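Local coordinates for protein ulvan Lyase-PL25 (Pseudoalteromonas sp. PLSV, PDB 5UAM) that cleaves ulvan, the sulfated cell-wall polysaccharide of green seaweeds, as a beta-propeller polysaccharide lyase of family PL25, at residues P334-H339 against G350-P355; A320-I325 against V360-F365; P64-Y69 against Y147-W152; G27-N32 against T53-Q58. All coordinates share one frame; numbering follows the deposited sequence.

Interaction 1 of 4, residues P334-H339 against G350-P355. With EDO (1,2-ethanediol), chain H.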
loop_
_atom_site.group_PDB
_atom_site.type_symbol
_atom_site.label_atom_id
_atom_site.label_comp_id
_atom_site.label_asym_id
_atom_site.label_seq_id
_atom_site.Cartn_x
_atom_site.Cartn_y
_atom_site.Cartn_z
ATOM N N PRO A 334 -5.081 -0.809 -18.982
ATOM C CA PRO A 334 -5.243 0.202 -17.928
ATOM C C PRO A 334 -6.455 -0.078 -17.057
ATOM O O PRO A 334 -7.492 -0.559 -17.531
ATOM C CB PRO A 334 -5.414 1.511 -18.711
ATOM C CG PRO A 334 -5.782 1.108 -20.082
ATOM C CD PRO A 334 -5.134 -0.224 -20.330
ATOM N N LYS A 335 -6.315 0.236 -15.773
ATOM C CA LYS A 335 -7.323 -0.061 -14.774
ATOM C C LYS A 335 -7.714 1.195 -14.017
ATOM O O LYS A 335 -6.865 2.037 -13.704
ATOM C CB LYS A 335 -6.788 -1.115 -13.794
ATOM C CG LYS A 335 -6.343 -2.396 -14.486
ATOM C CD LYS A 335 -5.606 -3.317 -13.533
ATOM C CE LYS A 335 -5.017 -4.501 -14.252
ATOM N NZ LYS A 335 -3.906 -4.090 -15.132
ATOM N N GLN A 336 -9.003 1.298 -13.717
ATOM C CA GLN A 336 -9.610 2.450 -13.060
ATOM C C GLN A 336 -10.171 2.059 -11.698
ATOM O O GLN A 336 -10.747 0.972 -11.544
ATOM C CB GLN A 336 -10.770 2.980 -13.896
ATOM C CG GLN A 336 -10.417 3.273 -15.351
ATOM C CD GLN A 336 -10.319 2.031 -16.211
ATOM O OE1 GLN A 336 -11.181 1.161 -16.165
ATOM N NE2 GLN A 336 -9.293 1.969 -17.043
ATOM N N THR A 337 -10.039 2.951 -10.717
ATOM C CA THR A 337 -10.587 2.712 -9.385
ATOM C C THR A 337 -12.105 2.697 -9.427
ATOM O O THR A 337 -12.731 3.555 -10.052
ATOM C CB THR A 337 -10.157 3.821 -8.424
ATOM O OG1 THR A 337 -8.841 4.268 -8.751
ATOM C CG2 THR A 337 -10.179 3.331 -6.990
ATOM N N ARG A 338 -12.683 1.720 -8.722
ATOM C CA ARG A 338 -14.119 1.580 -8.525
ATOM C C ARG A 338 -14.410 1.423 -7.037
ATOM O O ARG A 338 -13.555 0.974 -6.265
ATOM C CB ARG A 338 -14.653 0.357 -9.264
ATOM C CG ARG A 338 -14.381 0.392 -10.753
ATOM C CD ARG A 338 -13.461 -0.728 -11.212
ATOM N NE ARG A 338 -13.079 -0.516 -12.603
ATOM C CZ ARG A 338 -13.806 -0.858 -13.656
ATOM N NH1 ARG A 338 -14.990 -1.437 -13.505
ATOM N NH2 ARG A 338 -13.368 -0.609 -14.879
ATOM N N HIS A 339 -15.629 1.800 -6.633
ATOM C CA HIS A 339 -15.996 1.810 -5.221
ATOM C C HIS A 339 -17.043 0.739 -4.945
ATOM O O HIS A 339 -18.041 0.644 -5.674
ATOM C CB HIS A 339 -16.543 3.175 -4.793
ATOM C CG HIS A 339 -16.593 3.319 -3.314
ATOM N ND1 HIS A 339 -15.452 3.533 -2.574
ATOM C CD2 HIS A 339 -17.605 3.178 -2.426
ATOM C CE1 HIS A 339 -15.766 3.560 -1.294
ATOM N NE2 HIS A 339 -17.063 3.357 -1.178
ATOM N N GLY A 350 -19.376 -1.030 -7.365
ATOM C CA GLY A 350 -18.552 -1.419 -8.483
ATOM C C GLY A 350 -18.422 -0.355 -9.543
ATOM O O GLY A 350 -17.771 -0.602 -10.559
ATOM N N ASP A 351 -19.030 0.809 -9.342
ATOM C CA ASP A 351 -18.946 1.887 -10.321
ATOM C C ASP A 351 -17.592 2.579 -10.259
ATOM O O ASP A 351 -16.972 2.689 -9.199
ATOM C CB ASP A 351 -20.056 2.901 -10.060
ATOM C CG ASP A 351 -21.442 2.272 -10.098
ATOM O OD1 ASP A 351 -21.859 1.862 -11.199
ATOM O OD2 ASP A 351 -22.090 2.171 -9.030
ATOM N N LYS A 352 -17.127 3.036 -11.423
ATOM C CA LYS A 352 -15.884 3.792 -11.497
ATOM C C LYS A 352 -16.034 5.097 -10.734
ATOM O O LYS A 352 -17.080 5.758 -10.788
ATOM C CB LYS A 352 -15.556 4.131 -12.956
ATOM C CG LYS A 352 -15.150 2.955 -13.822
ATOM C CD LYS A 352 -14.914 3.412 -15.265
ATOM C CE LYS A 352 -14.513 2.271 -16.161
ATOM N NZ LYS A 352 -14.406 2.751 -17.574
ATOM N N VAL A 353 -14.970 5.477 -10.032
ATOM C CA VAL A 353 -14.938 6.768 -9.355
ATOM C C VAL A 353 -14.988 7.898 -10.371
ATOM O O VAL A 353 -15.821 8.806 -10.271
ATOM C CB VAL A 353 -13.694 6.867 -8.453
ATOM C CG1 VAL A 353 -13.577 8.267 -7.863
ATOM C CG2 VAL A 353 -13.731 5.811 -7.322
ATOM N N ILE A 354 -14.108 7.858 -11.367
ATOM C CA ILE A 354 -14.067 8.871 -12.420
ATOM C C ILE A 354 -14.955 8.377 -13.561
ATOM O O ILE A 354 -14.598 7.387 -14.220
ATOM C CB ILE A 354 -12.633 9.131 -12.893
ATOM C CG1 ILE A 354 -11.772 9.550 -11.691
ATOM C CG2 ILE A 354 -12.661 10.214 -13.975
ATOM C CD1 ILE A 354 -10.277 9.739 -11.996
ATOM N N PRO A 355 -16.088 9.022 -13.831
ATOM C CA PRO A 355 -17.016 8.489 -14.837
ATOM C C PRO A 355 -16.383 8.445 -16.223
ATOM O O PRO A 355 -15.682 9.369 -16.638
ATOM C CB PRO A 355 -18.191 9.475 -14.805
ATOM C CG PRO A 355 -17.975 10.375 -13.663
ATOM C CD PRO A 355 -16.538 10.303 -13.265
HETATM C C1 EDO H . -1.046 -4.598 -12.750
HETATM O O1 EDO H . -1.877 -3.428 -12.912
HETATM C C2 EDO H . -1.878 -5.887 -12.695
HETATM O O2 EDO H . -2.364 -6.252 -14.005
HETATM O O HOH W 1 -11.724 5.816 -11.490
HETATM O O HOH W 2 -16.190 -2.645 -11.149
HETATM O O HOH W 3 -20.218 2.108 -6.732
#

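Interaction 2 of 4, residues A320-I325 against V360-F365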
loop_
_atom_site.group_PDB
_atom_site.type_symbol
_atom_site.label_atom_id
_atom_site.label_comp_id
_atom_site.label_asym_id
_atom_site.label_seq_id
_atom_site.Cartn_x
_atom_site.Cartn_y
_atom_site.Cartn_z
ATOM N N ALA A 320 -11.972 0.140 -2.174
ATOM C CA ALA A 320 -11.506 0.633 -3.462
ATOM C C ALA A 320 -10.836 -0.519 -4.185
ATOM O O ALA A 320 -9.937 -1.164 -3.630
ATOM C CB ALA A 320 -10.505 1.768 -3.274
ATOM N N ILE A 321 -11.277 -0.791 -5.404
ATOM C CA ILE A 321 -10.710 -1.852 -6.223
ATOM C C ILE A 321 -10.464 -1.281 -7.610
ATOM O O ILE A 321 -11.366 -0.684 -8.204
ATOM C CB ILE A 321 -11.633 -3.089 -6.272
ATOM C CG1 ILE A 321 -11.043 -4.216 -7.123
ATOM C CG2 ILE A 321 -13.040 -2.719 -6.732
ATOM C CD1 ILE A 321 -9.717 -4.753 -6.591
ATOM N N ASN A 322 -9.256 -1.461 -8.140
ATOM C CA ASN A 322 -9.025 -1.034 -9.510
ATOM C C ASN A 322 -9.269 -2.195 -10.449
ATOM O O ASN A 322 -8.906 -3.330 -10.142
ATOM C CB ASN A 322 -7.600 -0.511 -9.688
ATOM C CG ASN A 322 -7.288 0.611 -8.728
ATOM O OD1 ASN A 322 -7.735 1.742 -8.923
ATOM N ND2 ASN A 322 -6.561 0.301 -7.675
ATOM N N ALA A 323 -9.873 -1.914 -11.594
ATOM C CA ALA A 323 -10.115 -2.970 -12.561
ATOM C C ALA A 323 -10.153 -2.377 -13.954
ATOM O O ALA A 323 -10.454 -1.192 -14.133
ATOM C CB ALA A 323 -11.428 -3.700 -12.264
ATOM N N GLY A 324 -9.851 -3.213 -14.944
ATOM C CA GLY A 324 -9.835 -2.750 -16.317
ATOM C C GLY A 324 -9.922 -3.903 -17.290
ATOM O O GLY A 324 -9.677 -5.063 -16.941
ATOM N N ILE A 325 -10.225 -3.562 -18.542
ATOM C CA ILE A 325 -10.399 -4.572 -19.574
ATOM C C ILE A 325 -9.050 -5.162 -19.957
ATOM O O ILE A 325 -8.051 -4.443 -20.106
ATOM C CB ILE A 325 -11.099 -3.934 -20.787
ATOM C CG1 ILE A 325 -12.521 -3.510 -20.391
ATOM C CG2 ILE A 325 -11.111 -4.875 -21.996
ATOM C CD1 ILE A 325 -13.165 -2.515 -21.357
ATOM N N VAL A 360 -5.480 5.053 -16.618
ATOM C CA VAL A 360 -5.106 4.579 -15.291
ATOM C C VAL A 360 -5.571 5.578 -14.239
ATOM O O VAL A 360 -5.276 6.778 -14.332
ATOM C CB VAL A 360 -3.586 4.377 -15.190
ATOM C CG1 VAL A 360 -3.203 3.946 -13.780
ATOM C CG2 VAL A 360 -3.095 3.383 -16.241
ATOM N N SER A 361 -6.254 5.091 -13.206
ATOM C CA SER A 361 -6.526 5.921 -12.041
ATOM C C SER A 361 -6.255 5.116 -10.783
ATOM O O SER A 361 -6.430 3.901 -10.763
ATOM C CB SER A 361 -7.941 6.490 -11.999
ATOM O OG SER A 361 -8.890 5.429 -11.989
ATOM N N ARG A 362 -5.818 5.814 -9.734
ATOM C CA ARG A 362 -5.551 5.230 -8.428
ATOM C C ARG A 362 -6.007 6.224 -7.374
ATOM O O ARG A 362 -6.012 7.429 -7.618
ATOM C CB ARG A 362 -4.049 4.958 -8.224
ATOM C CG ARG A 362 -3.466 3.931 -9.168
ATOM C CD ARG A 362 -3.992 2.530 -8.895
ATOM N NE ARG A 362 -3.319 1.573 -9.761
ATOM C CZ ARG A 362 -3.785 1.144 -10.932
ATOM N NH1 ARG A 362 -4.942 1.588 -11.407
ATOM N NH2 ARG A 362 -3.075 0.286 -11.642
ATOM N N GLY A 363 -6.357 5.753 -6.188
ATOM C CA GLY A 363 -6.730 6.702 -5.157
ATOM C C GLY A 363 -7.065 5.990 -3.869
ATOM O O GLY A 363 -7.440 4.822 -3.873
ATOM N N ASP A 364 -6.931 6.717 -2.776
ATOM C CA ASP A 364 -7.431 6.284 -1.474
ATOM C C ASP A 364 -8.623 7.162 -1.125
ATOM O O ASP A 364 -8.856 8.217 -1.733
ATOM C CB ASP A 364 -6.327 6.386 -0.411
ATOM C CG ASP A 364 -6.579 5.550 0.843
ATOM O OD1 ASP A 364 -7.547 4.749 0.897
ATOM O OD2 ASP A 364 -5.761 5.676 1.782
ATOM N N PHE A 365 -9.417 6.726 -0.147
ATOM C CA PHE A 365 -10.654 7.426 0.148
ATOM C C PHE A 365 -10.871 7.509 1.646
ATOM O O PHE A 365 -10.276 6.774 2.437
ATOM C CB PHE A 365 -11.874 6.747 -0.506
ATOM C CG PHE A 365 -12.177 5.378 0.063
ATOM C CD1 PHE A 365 -11.536 4.249 -0.405
ATOM C CD2 PHE A 365 -13.104 5.238 1.088
ATOM C CE1 PHE A 365 -11.841 2.996 0.152
ATOM C CE2 PHE A 365 -13.386 4.012 1.627
ATOM C CZ PHE A 365 -12.768 2.902 1.157
HETATM O O HOH W 4 -6.116 2.644 -5.785
#

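Interaction 3 of 4, residues P64-Y69 against Y147-W152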
loop_
_atom_site.group_PDB
_atom_site.type_symbol
_atom_site.label_atom_id
_atom_site.label_comp_id
_atom_site.label_asym_id
_atom_site.label_seq_id
_atom_site.Cartn_x
_atom_site.Cartn_y
_atom_site.Cartn_z
ATOM N N PRO A 64 15.476 3.467 1.638
ATOM C CA PRO A 64 14.380 4.225 2.248
ATOM C C PRO A 64 14.890 5.547 2.801
ATOM O O PRO A 64 15.909 5.588 3.497
ATOM C CB PRO A 64 13.907 3.302 3.378
ATOM C CG PRO A 64 15.127 2.563 3.760
ATOM C CD PRO A 64 15.870 2.316 2.469
ATOM N N TYR A 65 14.145 6.616 2.508
ATOM C CA TYR A 65 14.437 7.944 3.028
ATOM C C TYR A 65 13.250 8.456 3.834
ATOM O O TYR A 65 12.084 8.174 3.516
ATOM C CB TYR A 65 14.762 8.926 1.890
ATOM C CG TYR A 65 16.162 8.734 1.367
ATOM C CD1 TYR A 65 16.477 7.646 0.555
ATOM C CD2 TYR A 65 17.195 9.585 1.749
ATOM C CE1 TYR A 65 17.758 7.426 0.104
ATOM C CE2 TYR A 65 18.499 9.371 1.303
ATOM C CZ TYR A 65 18.771 8.294 0.471
ATOM O OH TYR A 65 20.069 8.084 0.038
ATOM N N ILE A 66 13.551 9.223 4.878
ATOM C CA ILE A 66 12.534 9.701 5.803
ATOM C C ILE A 66 12.776 11.177 6.100
ATOM O O ILE A 66 13.912 11.616 6.282
ATOM C CB ILE A 66 12.496 8.862 7.091
ATOM C CG1 ILE A 66 11.438 9.395 8.034
ATOM C CG2 ILE A 66 13.835 8.824 7.730
ATOM C CD1 ILE A 66 11.112 8.437 9.184
ATOM N N ALA A 67 11.697 11.945 6.119
ATOM C CA ALA A 67 11.730 13.352 6.475
ATOM C C ALA A 67 10.585 13.642 7.437
ATOM O O ALA A 67 9.721 12.798 7.686
ATOM C CB ALA A 67 11.597 14.242 5.226
ATOM N N SER A 68 10.581 14.837 8.009
ATOM C CA SER A 68 9.480 15.237 8.870
ATOM C C SER A 68 9.208 16.721 8.722
ATOM O O SER A 68 10.109 17.506 8.413
ATOM C CB SER A 68 9.764 14.906 10.324
ATOM O OG SER A 68 10.801 15.694 10.859
ATOM N N TYR A 69 7.948 17.082 8.980
ATOM C CA TYR A 69 7.491 18.465 8.967
ATOM C C TYR A 69 6.847 18.791 10.304
ATOM O O TYR A 69 5.932 18.087 10.743
ATOM C CB TYR A 69 6.494 18.701 7.836
ATOM C CG TYR A 69 6.051 20.144 7.726
ATOM C CD1 TYR A 69 6.932 21.132 7.335
ATOM C CD2 TYR A 69 4.762 20.523 8.061
ATOM C CE1 TYR A 69 6.534 22.449 7.240
ATOM C CE2 TYR A 69 4.350 21.837 7.963
ATOM C CZ TYR A 69 5.240 22.792 7.546
ATOM O OH TYR A 69 4.868 24.120 7.436
ATOM N N TYR A 147 11.657 9.587 18.353
ATOM C CA TYR A 147 11.245 10.815 17.668
ATOM C C TYR A 147 12.374 11.513 16.928
ATOM O O TYR A 147 12.275 12.702 16.634
ATOM C CB TYR A 147 10.509 11.767 18.621
ATOM C CG TYR A 147 9.281 11.098 19.160
ATOM C CD1 TYR A 147 8.240 10.791 18.309
ATOM C CD2 TYR A 147 9.189 10.714 20.491
ATOM C CE1 TYR A 147 7.127 10.132 18.745
ATOM C CE2 TYR A 147 8.057 10.040 20.956
ATOM C CZ TYR A 147 7.036 9.753 20.061
ATOM O OH TYR A 147 5.895 9.099 20.455
ATOM N N ASP A 148 13.443 10.791 16.609
ATOM C CA ASP A 148 14.626 11.366 15.978
ATOM C C ASP A 148 14.859 10.582 14.694
ATOM O O ASP A 148 15.220 9.403 14.741
ATOM C CB ASP A 148 15.830 11.243 16.918
ATOM C CG ASP A 148 17.100 11.847 16.352
ATOM O OD1 ASP A 148 17.180 12.051 15.132
ATOM O OD2 ASP A 148 18.057 12.098 17.131
ATOM N N ILE A 149 14.634 11.225 13.546
ATOM C CA ILE A 149 14.723 10.544 12.261
ATOM C C ILE A 149 16.110 10.578 11.645
ATOM O O ILE A 149 16.271 10.150 10.498
ATOM C CB ILE A 149 13.712 11.104 11.250
ATOM C CG1 ILE A 149 13.953 12.581 10.978
ATOM C CG2 ILE A 149 12.295 10.811 11.736
ATOM C CD1 ILE A 149 13.265 13.027 9.674
ATOM N N SER A 150 17.114 11.077 12.376
ATOM C CA SER A 150 18.427 11.307 11.774
ATOM C C SER A 150 19.376 10.116 11.860
ATOM O O SER A 150 20.371 10.091 11.122
ATOM C CB SER A 150 19.094 12.545 12.387
ATOM O OG SER A 150 19.470 12.333 13.740
ATOM N N GLN A 151 19.136 9.148 12.741
ATOM C CA GLN A 151 20.078 8.052 12.946
ATOM C C GLN A 151 19.319 6.747 13.120
ATOM O O GLN A 151 18.298 6.705 13.815
ATOM C CB GLN A 151 20.957 8.276 14.191
ATOM C CG GLN A 151 21.771 9.536 14.203
ATOM C CD GLN A 151 22.539 9.676 15.524
ATOM O OE1 GLN A 151 22.886 8.677 16.159
ATOM N NE2 GLN A 151 22.766 10.910 15.958
ATOM N N TRP A 152 19.842 5.685 12.500
ATOM C CA TRP A 152 19.129 4.427 12.325
ATOM C C TRP A 152 20.016 3.238 12.664
ATOM O O TRP A 152 21.244 3.291 12.535
ATOM C CB TRP A 152 18.651 4.315 10.855
ATOM C CG TRP A 152 17.676 5.404 10.603
ATOM C CD1 TRP A 152 17.955 6.699 10.249
ATOM C CD2 TRP A 152 16.279 5.327 10.793
ATOM N NE1 TRP A 152 16.786 7.423 10.193
ATOM C CE2 TRP A 152 15.744 6.601 10.532
ATOM C CE3 TRP A 152 15.407 4.293 11.138
ATOM C CZ2 TRP A 152 14.384 6.867 10.646
ATOM C CZ3 TRP A 152 14.054 4.560 11.232
ATOM C CH2 TRP A 152 13.560 5.847 10.987
#

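Interaction 4 of 4, residues G27-N32 against T53-Q58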
loop_
_atom_site.group_PDB
_atom_site.type_symbol
_atom_site.label_atom_id
_atom_site.label_comp_id
_atom_site.label_asym_id
_atom_site.label_seq_id
_atom_site.Cartn_x
_atom_site.Cartn_y
_atom_site.Cartn_z
ATOM N N GLY A 27 7.168 23.573 -3.707
ATOM C CA GLY A 27 6.116 22.653 -3.293
ATOM C C GLY A 27 6.587 21.286 -2.845
ATOM O O GLY A 27 5.820 20.539 -2.222
ATOM N N TYR A 28 7.828 20.928 -3.163
ATOM C CA TYR A 28 8.376 19.619 -2.886
ATOM C C TYR A 28 9.364 19.707 -1.728
ATOM O O TYR A 28 10.019 20.736 -1.533
ATOM C CB TYR A 28 9.025 19.027 -4.147
ATOM C CG TYR A 28 10.024 19.940 -4.814
ATOM C CD1 TYR A 28 9.618 20.923 -5.690
ATOM C CD2 TYR A 28 11.383 19.803 -4.577
ATOM C CE1 TYR A 28 10.544 21.767 -6.302
ATOM C CE2 TYR A 28 12.303 20.622 -5.177
ATOM C CZ TYR A 28 11.887 21.605 -6.050
ATOM O OH TYR A 28 12.774 22.469 -6.681
ATOM N N PHE A 29 9.455 18.623 -0.963
ATOM C CA PHE A 29 10.331 18.564 0.199
ATOM C C PHE A 29 11.598 17.756 -0.045
ATOM O O PHE A 29 12.496 17.787 0.796
ATOM C CB PHE A 29 9.585 18.010 1.424
ATOM C CG PHE A 29 9.173 16.561 1.291
ATOM C CD1 PHE A 29 10.049 15.541 1.622
ATOM C CD2 PHE A 29 7.904 16.227 0.856
ATOM C CE1 PHE A 29 9.682 14.223 1.482
ATOM C CE2 PHE A 29 7.523 14.898 0.723
ATOM C CZ PHE A 29 8.424 13.895 1.028
ATOM N N ALA A 30 11.685 17.050 -1.175
ATOM C CA ALA A 30 12.859 16.297 -1.574
ATOM C C ALA A 30 12.797 16.109 -3.080
ATOM O O ALA A 30 11.727 16.192 -3.690
ATOM C CB ALA A 30 12.911 14.932 -0.880
ATOM N N ASP A 31 13.957 15.847 -3.680
ATOM C CA ASP A 31 14.030 15.724 -5.134
ATOM C C ASP A 31 14.876 14.536 -5.581
ATOM O O ASP A 31 15.450 14.562 -6.670
ATOM C CB ASP A 31 14.544 17.012 -5.771
ATOM C CG ASP A 31 15.928 17.397 -5.301
ATOM O OD1 ASP A 31 16.518 16.671 -4.484
ATOM O OD2 ASP A 31 16.420 18.432 -5.795
ATOM N N ASN A 32 14.911 13.462 -4.782
ATOM C CA ASN A 32 15.761 12.311 -5.075
ATOM C C ASN A 32 15.000 10.991 -5.144
ATOM O O ASN A 32 15.624 9.935 -5.070
ATOM C CB ASN A 32 16.908 12.195 -4.066
ATOM C CG ASN A 32 16.440 11.916 -2.667
ATOM O OD1 ASN A 32 15.256 12.018 -2.341
ATOM N ND2 ASN A 32 17.392 11.535 -1.802
ATOM N N THR A 53 4.463 15.635 11.049
ATOM C CA THR A 53 4.162 14.638 10.026
ATOM C C THR A 53 5.466 14.019 9.543
ATOM O O THR A 53 6.341 14.724 9.034
ATOM C CB THR A 53 3.352 15.207 8.859
ATOM O OG1 THR A 53 2.127 15.746 9.349
ATOM C CG2 THR A 53 2.999 14.115 7.846
ATOM N N TYR A 54 5.594 12.710 9.735
ATOM C CA TYR A 54 6.725 11.932 9.273
ATOM C C TYR A 54 6.376 11.321 7.932
ATOM O O TYR A 54 5.271 10.818 7.753
ATOM C CB TYR A 54 7.038 10.817 10.271
ATOM C CG TYR A 54 7.316 11.344 11.659
ATOM C CD1 TYR A 54 6.282 11.503 12.577
ATOM C CD2 TYR A 54 8.598 11.716 12.047
ATOM C CE1 TYR A 54 6.525 11.995 13.861
ATOM C CE2 TYR A 54 8.851 12.219 13.321
ATOM C CZ TYR A 54 7.809 12.359 14.218
ATOM O OH TYR A 54 8.026 12.863 15.472
ATOM N N VAL A 55 7.318 11.351 6.996
ATOM C CA VAL A 55 7.076 10.890 5.634
ATOM C C VAL A 55 8.244 10.029 5.178
ATOM O O VAL A 55 9.403 10.313 5.509
ATOM C CB VAL A 55 6.857 12.074 4.676
ATOM C CG1 VAL A 55 5.628 12.896 5.131
ATOM C CG2 VAL A 55 8.092 12.968 4.586
ATOM N N SER A 56 7.940 8.965 4.433
ATOM C CA SER A 56 8.975 8.088 3.899
ATOM C C SER A 56 8.680 7.714 2.452
ATOM O O SER A 56 7.525 7.621 2.023
ATOM C CB SER A 56 9.158 6.831 4.748
ATOM O OG SER A 56 8.067 5.934 4.615
ATOM N N TYR A 57 9.753 7.490 1.698
ATOM C CA TYR A 57 9.653 7.204 0.269
ATOM C C TYR A 57 10.952 6.524 -0.166
ATOM O O TYR A 57 11.940 6.484 0.568
ATOM C CB TYR A 57 9.402 8.496 -0.554
ATOM C CG TYR A 57 10.567 9.444 -0.446
ATOM C CD1 TYR A 57 10.727 10.266 0.670
ATOM C CD2 TYR A 57 11.556 9.472 -1.424
ATOM C CE1 TYR A 57 11.845 11.070 0.804
ATOM C CE2 TYR A 57 12.682 10.293 -1.302
ATOM C CZ TYR A 57 12.815 11.084 -0.178
ATOM O OH TYR A 57 13.920 11.901 -0.052
ATOM N N GLN A 58 10.945 6.002 -1.391
ATOM C CA GLN A 58 12.099 5.310 -1.953
ATOM C C GLN A 58 12.998 6.290 -2.707
ATOM O O GLN A 58 12.572 6.939 -3.667
ATOM C CB GLN A 58 11.569 4.237 -2.890
ATOM C CG GLN A 58 12.606 3.451 -3.602
ATOM C CD GLN A 58 11.955 2.489 -4.548
ATOM O OE1 GLN A 58 11.535 1.408 -4.156
ATOM N NE2 GLN A 58 11.816 2.891 -5.794
#

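Interaction 1 of 4, residues P334-H339 against G350-P355
R338 and K352 sit opposite each other as an antiparallel non-hydrogen-bonded pair, CA to CA 4.1 Å, while the short strands 336-339 and 350-352 run at 135° to one another. They belong to the beta hairpin formed by strands 336-342 and 347-352, the third and fourth strands of a four-stranded propeller blade. V353 N gives a hydrogen bond to T337 O (3.0 Å), and G350 N gives one to H339 O (2.7 Å). The positive phi of G350, 100°, would jam any CB against the preceding carbonyl oxygen, so glycine suits this spot.

The side chains gather round R338. A bend at its chi2 (116°) swings the guanidinium back along its own strand, where it grips Q336 side-on: R338 NE reaches Q336 O at 3.0 Å, and R338 NH2 reaches Q336 OE1 at 3.1 Å, in the plane of that amide. Two bonds thus fix the rotation of the guanidinium. K352 lies alongside, pointing the same way, with its CG 4.0 Å above the centre of one guanidinium face and its CE against both R338 NH2 and Q336 OE1. Like charges come near, K352 NZ being 4.4 Å from R338 NH2; the extended lysine carries its ammonium on to Y357 O, an acceptor that probably eases the repulsion. The other end of the Q336 amide is held by R359 O.

K335 NZ binds both hydroxyls of an ethanediol. Beyond the guanidinium edge, one water accepts from R338 NH1 at 2.9 Å and donates to G350 O, tying the two strands together.

Interaction 2 of 4, residues A320-I325 against V360-F365
The amide of N322 meets the guanidinium of R362 with the two planes 37° apart, while V360 CG1 lies over one guanidinium face, 3.7 Å above it and shifted toward the rim. At the other end the F365 ring comes obliquely onto A320, its CE1 3.9 Å from A320 CB and close to A320 N. The rings of H310 and H339 make edge-to-face contacts with F365. F365 chi1 of 67° sets CG between the backbone N and the carbonyl carbon, which turns the ring toward A320.

R362 bends at chi2 (-69°) and folds back toward the residue before it, and R362 NH1 donates to S361 O at 2.8 Å from above the carbonyl plane. The same fold lays R362 CD 3.6 Å from N322 ND2.

This is blade-to-blade packing in the propeller: strand 317-324 is the second of one blade and strand 362-367 the first of the next; the axes of 320-324 and 362-365 come within 8.2 Å, too far for direct backbone pairing. A water spans the gap, accepting from N322 ND2 (3.0 Å) and from G363 N.

Two acceptors, N322 OD1 and S361 O, stand only 3.1 Å apart, but each has its own donor, since T337 OG1 bonds to the amide oxygen and R362 NH1 to the carbonyl. Cutting R362 back to alanine is likely to leave S361 O without that donor beside N322 OD1 and to uncover one side of the amide. The R362 side chain comes within about 4 Å of a bound potassium ion, and N322 ND2 has a further acceptor in F305 O.

Interaction 3 of 4, residues P64-Y69 against Y147-W152
Two consecutive propeller blades meet where I66, on strand 64-70, packs into the turn carrying I149 and, where it enters the last strand of the following blade, W152. I66 uses both of its branches. I66 CD1 touches I149 CG2 at 3.7 Å, and I66 CG2 approaches the indole at W152 CZ2 (3.6 Å). I149 replies with its long arm: chi1 of 61° puts CG1 between the backbone N and the carbonyl carbon, and I149 CD1 ends on the backbone itself, 3.5 Å from A67 C and 3.6 Å from S68 N. That methyl also brushes S68 OG.

The turn is braced from within. W152 NE1 donates to I149 O (2.8 Å), approaching from well above the carbonyl plane, which ties the indole to the backbone of I149, so that both present themselves to I66. On the other flank D148 OD1 takes two bonds from S150, one from its backbone N at 2.9 Å and one from its OG at 2.7 Å; the first makes an Asx turn. I112 touches both isoleucines, and F80 packs on I149. Apolar packing between adjacent blades is typical of the beta-propeller; here a turn of the second blade supplies part of it.

Interaction 4 of 4, residues G27-N32 against T53-Q58
Y57 OH donates a 2.7 Å hydrogen bond to N32 OD1, striking a lone pair in the carbonyl plane, with the amide oxygen lying in the plane of the phenol ring at its edge. A30 CB presses on the same hydroxyl at 3.3 Å. Further along, F29 turns its edge to the Y57 face in an offset edge-to-face pair, centroids 5.9 Å apart and planes at 74°. The end of the F29 ring also rests on V55, CZ to CG2 3.7 Å. A chi1 of 64° brings the Y57 ring across toward segment 27-32. A phenylalanine in place of Y57 would probably keep the ring contacts but leave N32 OD1 without its donor and the amide freer to turn.

In the next shell, W76 lies nearly parallel to the F29 ring, M441 touches both F29 and Y57, and Y65 packs on Y57 and N32. Backbone bonds from F29 and A30 to M441 fix segment 27-32 at the edge of strand 439-444. Here an N-terminal strand completes the blade built by the C-terminal strands and packs on the blade of strand 52-58, the Velcro-like ring closure typical of beta-propellers.

Interactions 1 and 2 are neighbours, their centres 5 Å apart: strands 317-324 and 336-342 pair within one blade, R338 N meeting I321 O. Interaction 1, partly buried, is backbone pairing inside that blade; interaction 2 is buried and joins it to the next one through N322 against a folded arginine, a bridging water and A320 against an aromatic ring. Interactions 3 and 4 likewise share a sheet, strand 64-70 bonding to strand 52-58, so that one blade is packed by different neighbours. Both are buried, yet interaction 3 is apolar across its interface, whereas interaction 4 adds an aromatic pair and a phenol-amide bond. Interactions 1 and 3 lie on opposite sides of the chain's centre.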